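PDB 5T8U: lipoate-protein ligase 1 from Plasmodium falciparum, which belongs to the lipoate-protein ligase family, coupling a lipoyl protein ligase A/B-type catalytic domain to a smaller C-terminal domain, and is modelled with lipoic acid bound. Local coordinates for residues K137-G140 with R141-T145; T201-L204 with S205-N209; L125-K129 with N130-I134. All blocks are in the same frame, centred on the assembly; numbering follows the deposited sequence.

Contact 1 of 3, residues K137-G140 with R141-T145; sequences KTQG and RNDIT. With LPA (lipoic acid), chain C.
The carbonyl oxygen of Asp143 is gripped twice: Thr138 OG1 donates a hydrogen bond to Asp143 O at 2.9 Å, and the amide Gln139 N donates to the same Asp143 O at 3.1 Å. The two donors arrive from opposite faces of the carbonyl plane, with the hydroxyl only moderately tilted from it and the amide well above it. Thr138 reaches this position because its OG1 stands opposite the backbone N (chi1 -164°), which carries the hydroxyl toward the partner strand. These bonds close the turn end of a beta hairpin, where residues 139-142 link strand 137-138 to strand 143-145. Farther from the turn, Lys137 and Thr145 form an antiparallel hydrogen-bonded pair: Thr145 N donates to Lys137 O at 2.7 Å and Lys137 N to Thr145 O at 2.8 Å. Thr145 OG1 adds a weak bond to Lys137 O.

With OG1 of Thr145 between its backbone N and carbonyl carbon (chi1 63°), its methyl turns to the amide of Gln139; CG2 is 3.6 Å from Gln139 CD and almost equally far from OE1 and NE2, as expected of a methyl resting over the flat face of the group. On the other side of the hairpin, that of Thr138, Ile144 packs against Phe121, Ile124 and Leu125 of helix 117-132. Within the turn, Asn142 lines the lipoic acid pocket, its ND2 3.7 Å from C1 of the ligand and weakly bonded to Ser154 O, while Lys150 and Gly97 hydrogen-bond the ligand. The doubly gripped Asp143 O probably limits the freedom of the turn; together with the backbone and side-chain bonds of Asn142 to Ser154, this is consistent with Asn142 being held beside the ligand.

Contact 2 of 3, residues T201-L204 with S205-N209; sequences TINL and SEINN
Asn203 and Ile207 meet where the chain bends through a type I beta turn from Leu204 to Ile207. The terminal methyl of the isoleucine touches the amide oxygen closely, Ile207 CD1 lying 3.2 Å from Asn203 OD1. Two rotamers bring this about: the amide of Asn203 swings away from its backbone N (chi1 -167°), and the CG1 branch of Ile207 is drawn out straight (chi2 175°), running back over the turn. Along the way Ile207 CG1 lies 4.3 Å from Leu204 CB, a small apolar contact. The turn itself is closed by Ile207 N donating to Leu204 O at 2.9 Å. Asn208 approaches Asn203 from the opposite direction, the two amide planes almost perpendicular; Asn208 OD1 is 3.5 Å from Asn203 ND2, a loose polar approach.

The turn belongs to the loop that precedes helix 213-227, and it is tied to the eight-stranded sheet at two strand ends. Asn203 packs on Val146 and shares a backbone hydrogen bond with Lys150 at the start of strand 150-159, whereas Ser205 OG bonds weakly to Leu170 O at the end of strand 162-170.

Contact 3 of 3, residues L125-K129 with N130-I134; sequences LNTLK and NHFNI
Phe132 lies alongside Thr127, both side chains pointing the same way, with CE2 of the Phe132 ring 4.0 Å from the methyl CG2 of Thr127. The hydroxyl of Thr127 is engaged elsewhere, bonded to Ile123 O one turn earlier in the helix. Leu128 and Ile134 supply the second apolar contact, their branches slanting across each other with Leu128 CD2 3.8 Å from Ile134 CG2; with CG opposite the carbonyl carbon (chi1 -78°) the leucine sends CD2 to the isoleucine methyl.

The segment is the C-terminal part of helix 117-132. Its regular bonds include His131 N to Thr127 O, 2.9 Å, and a weak one runs from His131 ND1 to the same carbonyl. Asn133, with positive phi, then leaves the helix, and Leu128 O receives two donors from opposite faces of its plane: Phe132 N at 2.9 Å and Ile134 N at 3.2 Å, the latter bond nearly straight at its hydrogen. Asn133 N also bonds Lys129 O. Asn130 ND2 is hydrogen-bonded to Glu223 OE1 of helix 213-227, a helix that also touches Thr127, His131 and Phe132. The chemistry implies that carbonyls at the helix end keep amide partners while the departing chain folds Ile134 back onto Leu128.

Along the chain the order is contact 3, contact 1, contact 2, all within the catalytic domain and on one side of the chain's centre. Helix 117-132 is followed, after a short link, by the hairpin of contact 1, whose strand 137-138 is an edge of the eight-stranded mixed sheet. Contacts 1 and 3, with centres 15 Å apart, touch where the helix packs on the hairpin. Contacts 2 and 3 lie 14 Å apart between centres and meet where the side chain of Asn209 touches Ile134, whereas contacts 1 and 2 remain about 7 Å apart at their nearest atoms. A helix end, a hairpin and a loop thus gather near the 137-138 edge of the sheet, with lipoic acid beside the hairpin turn.

Contact 1 of 3, residues K137-G140 with R141-T145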
# COMPACT_ATOMS: atom_id res chain seq x y z
N LYS A 137 7.70 -8.66 -16.45
CA LYS A 137 8.91 -8.33 -15.71
C LYS A 137 8.56 -7.38 -14.57
O LYS A 137 7.58 -6.62 -14.65
CB LYS A 137 9.96 -7.68 -16.62
CG LYS A 137 11.34 -7.54 -16.00
CD LYS A 137 12.33 -6.87 -16.94
CE LYS A 137 13.69 -6.69 -16.29
NZ LYS A 137 14.79 -6.52 -17.29
N THR A 138 9.34 -7.44 -13.50
CA THR A 138 9.22 -6.49 -12.40
C THR A 138 10.24 -5.38 -12.64
O THR A 138 11.43 -5.64 -12.78
CB THR A 138 9.43 -7.18 -11.05
OG1 THR A 138 8.96 -6.33 -10.00
CG2 THR A 138 10.90 -7.52 -10.79
N GLN A 139 9.74 -4.14 -12.72
CA GLN A 139 10.60 -3.02 -13.09
C GLN A 139 11.40 -2.52 -11.89
O GLN A 139 12.63 -2.47 -11.93
CB GLN A 139 9.76 -1.89 -13.69
CG GLN A 139 10.52 -0.97 -14.63
CD GLN A 139 9.62 0.03 -15.34
OE1 GLN A 139 9.80 0.30 -16.52
NE2 GLN A 139 8.65 0.58 -14.61
N GLY A 140 10.70 -2.14 -10.82
CA GLY A 140 11.36 -1.69 -9.61
C GLY A 140 10.92 -2.50 -8.41
O GLY A 140 10.51 -3.66 -8.55
N ARG A 141 11.01 -1.91 -7.21
CA ARG A 141 10.59 -2.60 -6.00
C ARG A 141 9.08 -2.80 -5.94
O ARG A 141 8.62 -3.62 -5.14
CB ARG A 141 11.06 -1.80 -4.77
CG ARG A 141 10.77 -2.45 -3.42
CD ARG A 141 11.56 -3.73 -3.21
NE ARG A 141 11.55 -4.15 -1.81
CZ ARG A 141 11.98 -5.33 -1.37
NH1 ARG A 141 12.45 -6.23 -2.22
NH2 ARG A 141 11.94 -5.61 -0.07
N ASN A 142 8.31 -2.11 -6.78
CA ASN A 142 6.87 -2.04 -6.59
C ASN A 142 6.05 -2.10 -7.88
O ASN A 142 4.83 -1.88 -7.82
CB ASN A 142 6.51 -0.75 -5.85
CG ASN A 142 6.69 0.49 -6.71
OD1 ASN A 142 7.73 0.66 -7.35
ND2 ASN A 142 5.68 1.34 -6.75
N ASP A 143 6.65 -2.38 -9.03
CA ASP A 143 5.94 -2.31 -10.30
C ASP A 143 6.14 -3.59 -11.11
O ASP A 143 7.18 -4.24 -11.01
CB ASP A 143 6.38 -1.11 -11.13
CG ASP A 143 5.80 0.19 -10.61
OD1 ASP A 143 5.19 0.17 -9.52
OD2 ASP A 143 5.95 1.23 -11.29
N ILE A 144 5.14 -3.92 -11.91
CA ILE A 144 5.19 -5.02 -12.86
C ILE A 144 4.89 -4.46 -14.24
O ILE A 144 3.86 -3.80 -14.43
CB ILE A 144 4.21 -6.15 -12.50
CG1 ILE A 144 4.41 -6.61 -11.05
CG2 ILE A 144 4.37 -7.32 -13.46
CD1 ILE A 144 3.34 -7.58 -10.57
N THR A 145 5.78 -4.72 -15.19
CA THR A 145 5.58 -4.34 -16.57
C THR A 145 5.41 -5.58 -17.44
O THR A 145 5.84 -6.68 -17.08
CB THR A 145 6.76 -3.50 -17.09
OG1 THR A 145 7.95 -4.29 -17.07
CG2 THR A 145 6.95 -2.25 -16.23
C1 LPA C . 2.43 3.06 -6.80
O1 LPA C . 2.37 2.94 -8.05
C2 LPA C . 1.85 1.97 -5.90
O2 LPA C . 2.98 4.07 -6.29
C3 LPA C . 0.33 1.99 -6.03
C4 LPA C . -0.30 1.18 -4.89
C5 LPA C . -1.80 1.46 -4.87
C6 LPA C . -2.41 0.83 -3.77
S6 LPA C . -3.74 1.53 -3.44
C7 LPA C . -2.85 -1.05 -4.19
C8 LPA C . -4.26 -1.40 -3.53
S8 LPA C . -4.88 0.14 -2.75

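Contact 2 of 3, residues T201-L204 with S205-N209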
# COMPACT_ATOMS: atom_id res chain seq x y z
N THR A 201 3.17 5.32 -19.02
CA THR A 201 1.86 4.97 -19.56
C THR A 201 1.29 3.73 -18.88
O THR A 201 2.00 3.01 -18.18
CB THR A 201 1.92 4.74 -21.09
OG1 THR A 201 0.65 4.25 -21.55
CG2 THR A 201 3.01 3.74 -21.44
N ILE A 202 0.00 3.49 -19.11
CA ILE A 202 -0.71 2.36 -18.52
C ILE A 202 -1.03 1.35 -19.61
O ILE A 202 -1.14 1.71 -20.79
CB ILE A 202 -1.99 2.84 -17.80
CG1 ILE A 202 -1.64 3.56 -16.49
CG2 ILE A 202 -2.96 1.68 -17.53
CD1 ILE A 202 -1.05 2.66 -15.41
N ASN A 203 -1.15 0.09 -19.22
CA ASN A 203 -1.53 -0.97 -20.15
C ASN A 203 -2.49 -1.93 -19.46
O ASN A 203 -2.19 -2.43 -18.37
CB ASN A 203 -0.31 -1.74 -20.65
CG ASN A 203 -0.63 -2.63 -21.84
OD1 ASN A 203 -1.50 -2.31 -22.65
ND2 ASN A 203 0.06 -3.76 -21.93
N LEU A 204 -3.63 -2.18 -20.09
CA LEU A 204 -4.58 -3.15 -19.59
C LEU A 204 -4.19 -4.54 -20.05
O LEU A 204 -3.91 -4.76 -21.23
CB LEU A 204 -6.00 -2.82 -20.07
CG LEU A 204 -6.67 -1.55 -19.52
CD1 LEU A 204 -6.61 -1.53 -18.01
CD2 LEU A 204 -6.05 -0.28 -20.09
N SER A 205 -4.17 -5.49 -19.11
CA SER A 205 -3.82 -6.86 -19.46
C SER A 205 -4.85 -7.51 -20.39
O SER A 205 -4.60 -8.62 -20.88
CB SER A 205 -3.67 -7.70 -18.19
OG SER A 205 -2.45 -7.41 -17.53
N GLU A 206 -5.98 -6.84 -20.65
CA GLU A 206 -6.91 -7.31 -21.68
C GLU A 206 -6.40 -7.01 -23.08
O GLU A 206 -6.74 -7.72 -24.03
CB GLU A 206 -8.28 -6.67 -21.49
CG GLU A 206 -9.09 -7.24 -20.33
CD GLU A 206 -10.49 -6.69 -20.26
OE1 GLU A 206 -10.79 -5.70 -20.98
OE2 GLU A 206 -11.31 -7.23 -19.49
N ILE A 207 -5.59 -5.96 -23.23
CA ILE A 207 -4.97 -5.65 -24.52
C ILE A 207 -4.13 -6.82 -25.02
O ILE A 207 -3.82 -6.90 -26.21
CB ILE A 207 -4.14 -4.36 -24.41
CG1 ILE A 207 -5.07 -3.15 -24.29
CG2 ILE A 207 -3.19 -4.20 -25.61
CD1 ILE A 207 -4.36 -1.82 -24.06
N ASN A 208 -3.76 -7.74 -24.12
CA ASN A 208 -2.94 -8.88 -24.48
C ASN A 208 -3.66 -10.22 -24.38
O ASN A 208 -3.16 -11.21 -24.93
CB ASN A 208 -1.69 -8.94 -23.59
CG ASN A 208 -1.11 -7.57 -23.30
OD1 ASN A 208 -1.40 -6.97 -22.26
ND2 ASN A 208 -0.29 -7.06 -24.21
N ASN A 209 -4.80 -10.29 -23.71
CA ASN A 209 -5.48 -11.56 -23.49
C ASN A 209 -6.96 -11.30 -23.23
O ASN A 209 -7.41 -10.15 -23.14
CB ASN A 209 -4.84 -12.33 -22.34
CG ASN A 209 -3.80 -13.33 -22.80
OD1 ASN A 209 -2.62 -13.01 -22.90
ND2 ASN A 209 -4.24 -14.55 -23.10

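Contact 3 of 3, residues L125-K129 with N130-I134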
# COMPACT_ATOMS: atom_id res chain seq x y z
N LEU A 125 3.94 -13.36 -11.16
CA LEU A 125 4.54 -13.63 -12.47
C LEU A 125 4.26 -15.05 -12.92
O LEU A 125 3.93 -15.29 -14.09
CB LEU A 125 6.05 -13.37 -12.41
CG LEU A 125 6.47 -11.92 -12.16
CD1 LEU A 125 7.96 -11.84 -11.85
CD2 LEU A 125 6.12 -11.04 -13.34
N ASN A 126 4.38 -16.02 -12.01
CA ASN A 126 4.05 -17.40 -12.35
C ASN A 126 2.59 -17.52 -12.77
O ASN A 126 2.26 -18.28 -13.69
CB ASN A 126 4.34 -18.32 -11.16
CG ASN A 126 5.82 -18.51 -10.92
OD1 ASN A 126 6.64 -18.32 -11.81
ND2 ASN A 126 6.17 -18.91 -9.70
N THR A 127 1.69 -16.78 -12.10
CA THR A 127 0.30 -16.75 -12.52
C THR A 127 0.19 -16.32 -13.98
O THR A 127 -0.30 -17.07 -14.83
CB THR A 127 -0.50 -15.80 -11.62
OG1 THR A 127 -0.51 -16.31 -10.28
CG2 THR A 127 -1.94 -15.65 -12.11
N LEU A 128 0.66 -15.10 -14.29
CA LEU A 128 0.51 -14.57 -15.64
C LEU A 128 1.12 -15.51 -16.67
O LEU A 128 0.49 -15.82 -17.69
CB LEU A 128 1.15 -13.19 -15.73
CG LEU A 128 0.35 -12.02 -15.15
CD1 LEU A 128 0.30 -12.07 -13.63
CD2 LEU A 128 0.93 -10.69 -15.62
N LYS A 129 2.33 -16.00 -16.41
CA LYS A 129 3.03 -16.84 -17.38
C LYS A 129 2.29 -18.16 -17.58
O LYS A 129 1.89 -18.50 -18.70
CB LYS A 129 4.46 -17.09 -16.91
CG LYS A 129 5.37 -17.73 -17.95
CD LYS A 129 6.54 -18.44 -17.29
CE LYS A 129 7.78 -18.43 -18.17
NZ LYS A 129 8.92 -19.15 -17.54
N ASN A 130 2.11 -18.92 -16.50
CA ASN A 130 1.57 -20.27 -16.63
C ASN A 130 0.14 -20.25 -17.16
O ASN A 130 -0.22 -21.06 -18.03
CB ASN A 130 1.62 -20.99 -15.28
CG ASN A 130 3.04 -21.25 -14.82
OD1 ASN A 130 3.97 -21.24 -15.61
ND2 ASN A 130 3.20 -21.48 -13.52
N HIS A 131 -0.69 -19.34 -16.66
CA HIS A 131 -2.12 -19.40 -16.94
C HIS A 131 -2.57 -18.45 -18.04
O HIS A 131 -3.73 -18.54 -18.47
CB HIS A 131 -2.91 -19.10 -15.66
CG HIS A 131 -2.62 -20.05 -14.54
ND1 HIS A 131 -1.36 -20.20 -14.00
CD2 HIS A 131 -3.43 -20.90 -13.87
CE1 HIS A 131 -1.41 -21.11 -13.04
NE2 HIS A 131 -2.65 -21.55 -12.94
N PHE A 132 -1.70 -17.56 -18.52
CA PHE A 132 -2.09 -16.64 -19.57
C PHE A 132 -0.97 -16.37 -20.57
O PHE A 132 -1.14 -15.53 -21.46
CB PHE A 132 -2.58 -15.32 -18.96
CG PHE A 132 -3.58 -15.50 -17.86
CD1 PHE A 132 -4.91 -15.77 -18.15
CD2 PHE A 132 -3.19 -15.44 -16.53
CE1 PHE A 132 -5.83 -15.95 -17.13
CE2 PHE A 132 -4.11 -15.62 -15.51
CZ PHE A 132 -5.43 -15.87 -15.81
N ASN A 133 0.16 -17.06 -20.46
CA ASN A 133 1.30 -16.90 -21.37
C ASN A 133 1.66 -15.42 -21.53
O ASN A 133 2.04 -14.97 -22.61
CB ASN A 133 1.00 -17.54 -22.73
CG ASN A 133 2.24 -18.13 -23.37
OD1 ASN A 133 2.73 -19.17 -22.95
ND2 ASN A 133 2.75 -17.46 -24.40
N ILE A 134 1.56 -14.68 -20.44
CA ILE A 134 1.94 -13.27 -20.40
C ILE A 134 3.30 -13.18 -19.73
O ILE A 134 3.43 -13.40 -18.52
CB ILE A 134 0.89 -12.42 -19.66
CG1 ILE A 134 -0.37 -12.30 -20.52
CG2 ILE A 134 1.45 -11.03 -19.33
CD1 ILE A 134 -1.55 -11.66 -19.81